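Local coordinates for protein lectin (Lotus tetragonolobus, PDB 2EIG) that binds sugars as a seed legume lectin, probably recognising L-fucosyl groups, and carries a calcium and a manganese ion, at residues T194-P197 and E198-V202. Residues are numbered along the deposited sequence; the frame is centred on the assembly and turned at random.
Sequences TVLP and EKVSV
V200 reaches back over the turn to L196 with a single methyl. Its CG1 lies 4.0 Å from L196 CB, with L196 CD1 scarcely farther, and the two side chains meet at about a right angle. The same V200 CG1 comes to 3.7 Å from P197 O, so one methyl touches L196 CB and CD1 and lies near P197 O and CD. Rotation about the first side-chain bond of V200 sets CG1 opposite the carbonyl carbon (chi1 -62°), which swings it back toward L196. The adjacent ring atom, P197 CG, lies 3.6 Å from K199 O. The segments share no hydrogen bond, and the join is mainly van der Waals packing round a tight bend. This bend links the short helix 192-195, which L196 is the first residue to leave, to strand 199-208, an inner strand of the seven-stranded antiparallel sheet of the legume lectin (concanavalin-like) β-sandwich. The side chains of E198 and K199 set out away from the preceding segment, though E198 CB still lies 3.6 Å from P197 C. Around this core, L196 and V200 both pack on I51 and L86, while P88 touches L196 and P197. L196 O accepts a hydrogen bond from W52 NE1, and V195 O one from Q113 NE2. Backbone bonds from E198 to I51, K199 to W89 and V200 to V49 place the start of the strand between its two neighbours. At the helix, T194 OG1 is within hydrogen-bonding distance of both D191 O and L146 O of the second subunit, where V195 also packs on S145 of that subunit.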
ATOM      1  N   THR A 194      -9.976 -10.809  -4.700  1.00 25.16           N
ATOM      2  CA  THR A 194      -9.403 -11.245  -5.997  1.00 25.47           C
ATOM      3  C   THR A 194      -8.889 -12.661  -5.898  1.00 23.58           C
ATOM      4  O   THR A 194      -8.965 -13.451  -6.842  1.00 22.70           O
ATOM      5  CB  THR A 194      -8.268 -10.335  -6.599  1.00 26.18           C
ATOM      6  OG1 THR A 194      -7.252 -10.062  -5.628  1.00 33.59           O
ATOM      7  CG2 THR A 194      -8.786  -8.981  -7.192  1.00 31.46           C
ATOM      8  N   VAL A 195      -8.341 -13.003  -4.741  1.00 22.13           N
ATOM      9  CA  VAL A 195      -7.644 -14.273  -4.619  1.00 19.90           C
ATOM     10  C   VAL A 195      -8.417 -15.367  -3.921  1.00 19.09           C
ATOM     11  O   VAL A 195      -8.025 -16.506  -3.989  1.00 19.15           O
ATOM     12  CB  VAL A 195      -6.239 -14.107  -4.002  1.00 20.64           C
ATOM     13  CG1 VAL A 195      -5.314 -13.395  -5.017  1.00 19.69           C
ATOM     14  CG2 VAL A 195      -6.301 -13.347  -2.653  1.00 18.31           C
ATOM     15  N   LEU A 196      -9.520 -15.038  -3.251  1.00 16.27           N
ATOM     16  CA  LEU A 196     -10.182 -16.053  -2.452  1.00 14.39           C
ATOM     17  C   LEU A 196     -11.689 -15.990  -2.681  1.00 14.36           C
ATOM     18  O   LEU A 196     -12.201 -14.927  -3.050  1.00 13.06           O
ATOM     19  CB  LEU A 196      -9.892 -15.816  -0.958  1.00 14.32           C
ATOM     20  CG  LEU A 196      -8.519 -16.263  -0.450  1.00 11.05           C
ATOM     21  CD1 LEU A 196      -8.240 -15.708   0.922  1.00 12.23           C
ATOM     22  CD2 LEU A 196      -8.389 -17.767  -0.476  1.00 12.63           C
ATOM     23  N   PRO A 197     -12.407 -17.107  -2.425  1.00 14.45           N
ATOM     24  CA  PRO A 197     -13.861 -17.056  -2.532  1.00 14.57           C
ATOM     25  C   PRO A 197     -14.456 -16.444  -1.297  1.00 14.82           C
ATOM     26  O   PRO A 197     -13.729 -16.025  -0.385  1.00 14.88           O
ATOM     27  CB  PRO A 197     -14.270 -18.555  -2.661  1.00 14.13           C
ATOM     28  CG  PRO A 197     -13.276 -19.240  -1.839  1.00 15.27           C
ATOM     29  CD  PRO A 197     -11.948 -18.452  -2.059  1.00 13.44           C
ATOM     30  N   GLU A 198     -15.780 -16.376  -1.246  1.00 15.26           N
ATOM     31  CA  GLU A 198     -16.411 -15.511  -0.278  1.00 15.98           C
ATOM     32  C   GLU A 198     -16.482 -16.142   1.136  1.00 15.32           C
ATOM     33  O   GLU A 198     -16.840 -15.478   2.088  1.00 14.89           O
ATOM     34  CB  GLU A 198     -17.788 -15.114  -0.801  1.00 15.71           C
ATOM     35  CG  GLU A 198     -18.740 -16.295  -0.879  1.00 21.15           C
ATOM     36  CD  GLU A 198     -19.919 -15.967  -1.793  1.00 23.59           C
ATOM     37  OE1 GLU A 198     -20.991 -15.625  -1.247  1.00 27.75           O
ATOM     38  OE2 GLU A 198     -19.746 -16.018  -3.033  1.00 21.66           O
ATOM     39  N   LYS A 199     -16.160 -17.431   1.236  1.00 15.07           N
ATOM     40  CA  LYS A 199     -16.144 -18.134   2.520  1.00 16.20           C
ATOM     41  C   LYS A 199     -14.796 -18.813   2.544  1.00 15.03           C
ATOM     42  O   LYS A 199     -14.373 -19.357   1.551  1.00 15.85           O
ATOM     43  CB  LYS A 199     -17.258 -19.203   2.654  1.00 15.32           C
ATOM     44  CG  LYS A 199     -18.680 -18.636   2.763  1.00 18.07           C
ATOM     45  CD  LYS A 199     -19.675 -19.785   2.839  1.00 20.46           C
ATOM     46  CE  LYS A 199     -21.098 -19.293   2.490  1.00 24.55           C
ATOM     47  NZ  LYS A 199     -21.373 -17.917   3.047  1.00 25.65           N
ATOM     48  N   VAL A 200     -14.088 -18.691   3.654  1.00 14.70           N
ATOM     49  CA  VAL A 200     -12.785 -19.322   3.776  1.00 13.77           C
ATOM     50  C   VAL A 200     -12.663 -20.040   5.114  1.00 14.20           C
ATOM     51  O   VAL A 200     -13.447 -19.823   6.026  1.00 12.67           O
ATOM     52  CB  VAL A 200     -11.621 -18.291   3.576  1.00 13.66           C
ATOM     53  CG1 VAL A 200     -11.656 -17.683   2.168  1.00 13.81           C
ATOM     54  CG2 VAL A 200     -11.664 -17.174   4.623  1.00 11.85           C
ATOM     55  N   SER A 201     -11.682 -20.929   5.212  1.00 13.27           N
ATOM     56  CA  SER A 201     -11.250 -21.357   6.506  1.00 12.29           C
ATOM     57  C   SER A 201     -10.221 -20.350   6.920  1.00 13.23           C
ATOM     58  O   SER A 201      -9.580 -19.676   6.081  1.00 11.57           O
ATOM     59  CB  SER A 201     -10.665 -22.762   6.441  1.00 12.81           C
ATOM     60  OG  SER A 201      -9.563 -22.786   5.531  1.00 15.42           O
ATOM     61  N   VAL A 202     -10.146 -20.176   8.237  1.00 14.58           N
ATOM     62  CA  VAL A 202      -8.975 -19.567   8.880  1.00 14.19           C
ATOM     63  C   VAL A 202      -8.434 -20.642   9.761  1.00 14.37           C
ATOM     64  O   VAL A 202      -9.203 -21.484  10.320  1.00 14.90           O
ATOM     65  CB  VAL A 202      -9.306 -18.264   9.679  1.00 13.57           C
ATOM     66  CG1 VAL A 202      -9.826 -17.239   8.705  1.00 15.52           C
ATOM     67  CG2 VAL A 202     -10.378 -18.534  10.814  1.00 11.56           C
TER